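Local coordinates for hypothetical protein yihE (Escherichia coli, PDB 1ZYL) that phosphorylates itself and protein substrates on serine and threonine with ATP, probably shielding the cell from stress linked to reactive oxygen species, at residues L149-I154 / L274-A279; K158-A163 / W280-W285. All coordinates share one frame; numbering follows the deposited sequence.

Interaction 1 (L149-I154 / L274-A279)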
loop_
_atom_site.group_PDB
_atom_site.type_symbol
_atom_site.label_atom_id
_atom_site.label_comp_id
_atom_site.label_asym_id
_atom_site.label_seq_id
_atom_site.Cartn_x
_atom_site.Cartn_y
_atom_site.Cartn_z
ATOM N N LEU A 149 14.567 -5.253 -2.397
ATOM C CA LEU A 149 14.991 -4.617 -3.640
ATOM C C LEU A 149 14.511 -5.265 -4.943
ATOM O O LEU A 149 14.317 -4.573 -5.943
ATOM C CB LEU A 149 16.516 -4.517 -3.654
ATOM C CG LEU A 149 17.144 -3.940 -2.391
ATOM C CD1 LEU A 149 18.602 -3.641 -2.669
ATOM C CD2 LEU A 149 16.403 -2.676 -1.957
ATOM N N ASN A 150 14.318 -6.581 -4.938
ATOM C CA ASN A 150 13.885 -7.276 -6.146
ATOM C C ASN A 150 12.610 -6.718 -6.749
ATOM O O ASN A 150 12.606 -6.243 -7.879
ATOM C CB ASN A 150 13.685 -8.764 -5.876
ATOM C CG ASN A 150 13.018 -9.479 -7.040
ATOM O OD1 ASN A 150 11.999 -10.154 -6.867
ATOM N ND2 ASN A 150 13.587 -9.333 -8.229
ATOM N N GLU A 151 11.531 -6.797 -5.978
ATOM C CA GLU A 151 10.214 -6.326 -6.401
ATOM C C GLU A 151 10.116 -4.816 -6.522
ATOM O O GLU A 151 9.426 -4.292 -7.398
ATOM C CB GLU A 151 9.151 -6.795 -5.404
ATOM C CG GLU A 151 7.744 -6.382 -5.768
ATOM C CD GLU A 151 6.754 -6.740 -4.695
ATOM O OE1 GLU A 151 5.537 -6.822 -4.986
ATOM O OE2 GLU A 151 7.198 -6.930 -3.546
ATOM N N TYR A 152 10.802 -4.118 -5.629
ATOM C CA TYR A 152 10.746 -2.672 -5.628
ATOM C C TYR A 152 11.695 -1.948 -6.564
ATOM O O TYR A 152 11.341 -0.897 -7.081
ATOM C CB TYR A 152 10.911 -2.155 -4.196
ATOM C CG TYR A 152 9.619 -2.218 -3.420
ATOM C CD1 TYR A 152 9.154 -3.417 -2.887
ATOM C CD2 TYR A 152 8.824 -1.080 -3.277
ATOM C CE1 TYR A 152 7.924 -3.480 -2.230
ATOM C CE2 TYR A 152 7.602 -1.128 -2.627
ATOM C CZ TYR A 152 7.154 -2.327 -2.103
ATOM O OH TYR A 152 5.951 -2.354 -1.435
ATOM N N LEU A 153 12.877 -2.508 -6.802
ATOM C CA LEU A 153 13.854 -1.856 -7.678
ATOM C C LEU A 153 14.238 -2.560 -8.986
ATOM O O LEU A 153 14.002 -2.032 -10.076
ATOM C CB LEU A 153 15.143 -1.569 -6.904
ATOM C CG LEU A 153 15.044 -0.698 -5.659
ATOM C CD1 LEU A 153 16.426 -0.471 -5.092
ATOM C CD2 LEU A 153 14.400 0.612 -6.016
ATOM N N ILE A 154 14.839 -3.740 -8.884
ATOM C CA ILE A 154 15.284 -4.440 -10.076
ATOM C C ILE A 154 14.204 -4.801 -11.092
ATOM O O ILE A 154 14.438 -4.675 -12.293
ATOM C CB ILE A 154 16.104 -5.698 -9.711
ATOM C CG1 ILE A 154 15.238 -6.696 -8.953
ATOM C CG2 ILE A 154 17.303 -5.297 -8.859
ATOM C CD1 ILE A 154 15.965 -7.983 -8.599
ATOM N N LEU A 274 8.889 5.071 -4.769
ATOM C CA LEU A 274 8.921 5.957 -5.909
ATOM C C LEU A 274 9.123 5.197 -7.197
ATOM O O LEU A 274 8.331 5.327 -8.130
ATOM C CB LEU A 274 10.028 6.991 -5.730
ATOM C CG LEU A 274 9.602 8.451 -5.784
ATOM C CD1 LEU A 274 8.400 8.691 -4.899
ATOM C CD2 LEU A 274 10.767 9.294 -5.348
ATOM N N VAL A 275 10.173 4.393 -7.249
ATOM C CA VAL A 275 10.452 3.647 -8.457
ATOM C C VAL A 275 9.439 2.539 -8.735
ATOM O O VAL A 275 9.127 2.265 -9.889
ATOM C CB VAL A 275 11.881 3.085 -8.426
ATOM C CG1 VAL A 275 12.147 2.474 -7.084
ATOM C CG2 VAL A 275 12.069 2.060 -9.524
ATOM N N TYR A 276 8.906 1.907 -7.697
ATOM C CA TYR A 276 7.934 0.851 -7.931
ATOM C C TYR A 276 6.642 1.419 -8.510
ATOM O O TYR A 276 6.052 0.841 -9.427
ATOM C CB TYR A 276 7.615 0.082 -6.639
ATOM C CG TYR A 276 6.575 -1.012 -6.836
ATOM C CD1 TYR A 276 6.881 -2.177 -7.547
ATOM C CD2 TYR A 276 5.272 -0.853 -6.368
ATOM C CE1 TYR A 276 5.909 -3.154 -7.792
ATOM C CE2 TYR A 276 4.295 -1.820 -6.605
ATOM C CZ TYR A 276 4.616 -2.967 -7.318
ATOM O OH TYR A 276 3.642 -3.919 -7.558
ATOM N N TYR A 277 6.210 2.553 -7.968
ATOM C CA TYR A 277 4.978 3.204 -8.408
ATOM C C TYR A 277 4.927 3.500 -9.910
ATOM O O TYR A 277 3.850 3.580 -10.507
ATOM C CB TYR A 277 4.774 4.489 -7.601
ATOM C CG TYR A 277 3.640 5.355 -8.071
ATOM C CD1 TYR A 277 3.838 6.312 -9.056
ATOM C CD2 TYR A 277 2.365 5.231 -7.522
ATOM C CE1 TYR A 277 2.799 7.136 -9.490
ATOM C CE2 TYR A 277 1.306 6.052 -7.948
ATOM C CZ TYR A 277 1.536 7.004 -8.934
ATOM O OH TYR A 277 0.520 7.829 -9.360
ATOM N N LEU A 278 6.092 3.661 -10.522
ATOM C CA LEU A 278 6.130 3.943 -11.942
ATOM C C LEU A 278 5.826 2.678 -12.716
ATOM O O LEU A 278 5.132 2.722 -13.725
ATOM C CB LEU A 278 7.497 4.506 -12.347
ATOM C CG LEU A 278 7.586 6.020 -12.574
ATOM C CD1 LEU A 278 7.182 6.776 -11.332
ATOM C CD2 LEU A 278 8.996 6.378 -12.969
ATOM N N ALA A 279 6.339 1.545 -12.245
ATOM C CA ALA A 279 6.085 0.274 -12.917
ATOM C C ALA A 279 4.629 -0.124 -12.669
ATOM O O ALA A 279 3.946 -0.658 -13.546
ATOM C CB ALA A 279 7.029 -0.803 -12.386
#
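The carbonyl oxygen L149 O holds two backbone N-H groups, L153 N at 2.7 Å and I154 N at 3.1 Å. They arrive from opposite faces of its plane. The second bond spans five residues and marks a wider, pi-type turn in helix 149-161. On this turn Y152 and L153 meet V275 and Y276 of helix 266-283. The short axes pass 8.1 Å apart, at 74°. Y276 is the main contributor. Its CG lies anti to the backbone N (chi1 179°), which sends the ring alongside the turn. There Y276 CD1 comes 3.3 Å from E151 O. The CB of Y276 packs on CD2 of Y152 at 3.8 Å. The two rings meet obliquely, planes at 41° and centroids 5.2 Å apart. V275 sets CG1 beside Y152 O at 3.5 Å, while L153 adds apolar surface and packs on I182 and V185 of helix 171-188. The carboxylate of E151 forms a salt bridge with R222, which also touches Y152. Both helices belong to the helical part of an APH-type kinase fold. Aromatic and aliphatic surface joins them here without a hydrogen bond across the pair, and the E151 to R222 salt bridge lies beside it.

Interaction 2 (K158-A163 / W280-W285)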
loop_
_atom_site.group_PDB
_atom_site.type_symbol
_atom_site.label_atom_id
_atom_site.label_comp_id
_atom_site.label_asym_id
_atom_site.label_seq_id
_atom_site.Cartn_x
_atom_site.Cartn_y
_atom_site.Cartn_z
ATOM N N LYS A 158 13.720 -3.244 -14.959
ATOM C CA LYS A 158 13.649 -4.132 -16.120
ATOM C C LYS A 158 12.498 -3.719 -17.030
ATOM O O LYS A 158 12.622 -3.744 -18.248
ATOM C CB LYS A 158 13.449 -5.584 -15.692
ATOM C CG LYS A 158 14.652 -6.208 -15.037
ATOM C CD LYS A 158 14.375 -7.656 -14.656
ATOM C CE LYS A 158 15.542 -8.251 -13.892
ATOM N NZ LYS A 158 16.830 -8.043 -14.620
ATOM N N LEU A 159 11.371 -3.352 -16.431
ATOM C CA LEU A 159 10.231 -2.921 -17.210
ATOM C C LEU A 159 10.648 -1.635 -17.921
ATOM O O LEU A 159 10.526 -1.519 -19.136
ATOM C CB LEU A 159 9.048 -2.648 -16.290
ATOM C CG LEU A 159 7.677 -2.520 -16.947
ATOM C CD1 LEU A 159 7.376 -3.809 -17.692
ATOM C CD2 LEU A 159 6.605 -2.246 -15.897
ATOM N N PHE A 160 11.159 -0.678 -17.153
ATOM C CA PHE A 160 11.600 0.603 -17.691
ATOM C C PHE A 160 12.417 0.454 -18.977
ATOM O O PHE A 160 12.280 1.251 -19.907
ATOM C CB PHE A 160 12.448 1.356 -16.653
ATOM C CG PHE A 160 11.695 1.769 -15.412
ATOM C CD1 PHE A 160 12.368 2.389 -14.360
ATOM C CD2 PHE A 160 10.329 1.545 -15.285
ATOM C CE1 PHE A 160 11.695 2.778 -13.205
ATOM C CE2 PHE A 160 9.650 1.931 -14.131
ATOM C CZ PHE A 160 10.339 2.548 -13.091
ATOM N N GLU A 161 13.268 -0.566 -19.022
ATOM C CA GLU A 161 14.118 -0.798 -20.182
ATOM C C GLU A 161 13.327 -0.886 -21.475
ATOM O O GLU A 161 13.515 -0.080 -22.384
ATOM C CB GLU A 161 14.906 -2.085 -20.004
ATOM C CG GLU A 161 15.935 -2.317 -21.082
ATOM C CD GLU A 161 17.144 -1.424 -20.925
ATOM O OE1 GLU A 161 17.982 -1.386 -21.847
ATOM O OE2 GLU A 161 17.261 -0.760 -19.875
ATOM N N ASP A 162 12.434 -1.871 -21.540
ATOM C CA ASP A 162 11.592 -2.119 -22.714
ATOM C C ASP A 162 10.224 -1.435 -22.601
ATOM O O ASP A 162 9.224 -1.921 -23.148
ATOM C CB ASP A 162 11.406 -3.628 -22.860
ATOM C CG ASP A 162 12.729 -4.377 -22.832
ATOM O OD1 ASP A 162 12.783 -5.482 -22.244
ATOM O OD2 ASP A 162 13.714 -3.857 -23.404
ATOM N N ALA A 163 10.207 -0.294 -21.913
ATOM C CA ALA A 163 9.001 0.488 -21.641
ATOM C C ALA A 163 8.085 0.907 -22.791
ATOM O O ALA A 163 6.890 0.613 -22.756
ATOM C CB ALA A 163 9.374 1.725 -20.824
ATOM N N TRP A 280 4.166 0.156 -11.458
ATOM C CA TRP A 280 2.805 -0.156 -11.059
ATOM C C TRP A 280 1.835 0.465 -12.051
ATOM O O TRP A 280 0.972 -0.222 -12.575
ATOM C CB TRP A 280 2.546 0.383 -9.652
ATOM C CG TRP A 280 1.196 0.094 -9.125
ATOM C CD1 TRP A 280 0.767 -1.066 -8.562
ATOM C CD2 TRP A 280 0.090 0.997 -9.084
ATOM N NE1 TRP A 280 -0.544 -0.946 -8.161
ATOM C CE2 TRP A 280 -0.984 0.313 -8.471
ATOM C CE3 TRP A 280 -0.100 2.317 -9.502
ATOM C CZ2 TRP A 280 -2.239 0.913 -8.264
ATOM C CZ3 TRP A 280 -1.348 2.915 -9.295
ATOM C CH2 TRP A 280 -2.399 2.210 -8.680
ATOM N N LEU A 281 1.976 1.764 -12.298
ATOM C CA LEU A 281 1.112 2.468 -13.251
ATOM C C LEU A 281 1.287 1.876 -14.631
ATOM O O LEU A 281 0.322 1.506 -15.282
ATOM C CB LEU A 281 1.461 3.947 -13.320
ATOM C CG LEU A 281 1.025 4.833 -12.161
ATOM C CD1 LEU A 281 1.772 6.142 -12.246
ATOM C CD2 LEU A 281 -0.477 5.052 -12.210
ATOM N N MET A 282 2.533 1.794 -15.074
ATOM C CA MET A 282 2.834 1.238 -16.380
ATOM C C MET A 282 2.174 -0.128 -16.586
ATOM O O MET A 282 1.451 -0.318 -17.554
ATOM C CB MET A 282 4.354 1.129 -16.565
ATOM C CG MET A 282 5.087 2.469 -16.449
ATOM S SD MET A 282 6.876 2.418 -16.739
ATOM C CE MET A 282 6.895 2.617 -18.473
ATOM N N ARG A 283 2.398 -1.067 -15.671
ATOM C CA ARG A 283 1.833 -2.410 -15.815
ATOM C C ARG A 283 0.324 -2.474 -15.964
ATOM O O ARG A 283 -0.197 -3.386 -16.600
ATOM C CB ARG A 283 2.248 -3.300 -14.643
ATOM C CG ARG A 283 3.684 -3.790 -14.701
ATOM C CD ARG A 283 4.133 -4.305 -13.343
ATOM N NE ARG A 283 5.576 -4.531 -13.308
ATOM C CZ ARG A 283 6.297 -4.628 -12.194
ATOM N NH1 ARG A 283 7.603 -4.836 -12.271
ATOM N NH2 ARG A 283 5.717 -4.509 -11.008
ATOM N N ARG A 284 -0.371 -1.504 -15.395
ATOM C CA ARG A 284 -1.826 -1.460 -15.443
ATOM C C ARG A 284 -2.350 -0.508 -16.517
ATOM O O ARG A 284 -3.518 -0.143 -16.513
ATOM C CB ARG A 284 -2.351 -1.019 -14.076
ATOM C CG ARG A 284 -1.953 -1.949 -12.957
ATOM C CD ARG A 284 -2.115 -1.323 -11.575
ATOM N NE ARG A 284 -2.156 -2.356 -10.540
ATOM C CZ ARG A 284 -1.174 -3.225 -10.289
ATOM N NH1 ARG A 284 -1.332 -4.131 -9.330
ATOM N NH2 ARG A 284 -0.033 -3.188 -10.976
ATOM N N TRP A 285 -1.492 -0.119 -17.446
ATOM C CA TRP A 285 -1.883 0.826 -18.488
ATOM C C TRP A 285 -3.016 0.383 -19.414
ATOM O O TRP A 285 -3.734 1.224 -19.939
ATOM C CB TRP A 285 -0.661 1.207 -19.330
ATOM C CG TRP A 285 -0.811 2.494 -20.062
ATOM C CD1 TRP A 285 -0.723 2.687 -21.408
ATOM C CD2 TRP A 285 -1.049 3.780 -19.488
ATOM N NE1 TRP A 285 -0.890 4.017 -21.712
ATOM C CE2 TRP A 285 -1.094 4.710 -20.549
ATOM C CE3 TRP A 285 -1.228 4.238 -18.179
ATOM C CZ2 TRP A 285 -1.310 6.071 -20.339
ATOM C CZ3 TRP A 285 -1.442 5.590 -17.971
ATOM C CH2 TRP A 285 -1.482 6.490 -19.044
#
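L159 lays one methyl, CD2, along the side chain of R283, reaching CG at 3.5 Å and NE at 3.6 Å. The two side chains meet at a slant. The R283 chain is extended from CG to NE, so the methyl spans from the CG methylene to the start of the guanidinium, which it approaches obliquely. The charged end continues toward Y276, about two helical turns earlier. L159 CD2 also lies 4.1 Å from CB of M282. M282 is buried and points toward helix 149-161. Its sulfur sits beside the ring of F160, with SD 3.8 Å from CE2. SD is 4.8 Å from the ring centroid and 65° off the ring normal, an oblique Met-aromatic contact. The chain then bends at its last torsion (chi3 87°) and brings CE to CB of A163 at 3.5 Å, just after the helix ends. M282 thus touches three residues with different parts of its side chain. F160 is held in turn by helix 171-188, where F174 meets its ring edge-to-face. The backbone of R283 is hydrogen-bonded to F6, near the N-terminus. The contact lies in the helical part of the APH-type kinase fold, away from the catalytic residues. No hydrogen bond or salt bridge links the two segments. Cohesion between these helix ends rests on dispersion, the sulfur-ring contact and the side of an arginine chain.

Overall arrangement
Interactions 1 and 2 are successive contacts between the same two helices, 149-161 and 266-283, with centres 10 Å apart. Their segments alternate along the chain, so both helices run from interaction 1 to interaction 2. F160 bridges the two contacts: its CZ lies 3.4 Å from V275 O and 3.5 Å from L278 CB. L159 CD2 likewise approaches A279 CB at 3.8 Å, and R283 NH2 lies 3.5 Å from Y276 CE1. Interaction 1 is near the catalytic region: the Y152 side chain is about 8 Å from that of D201, the probable proton acceptor, and about 11 Å from that of N206, a probable magnesium ligand. Interaction 2 lies away from these sites.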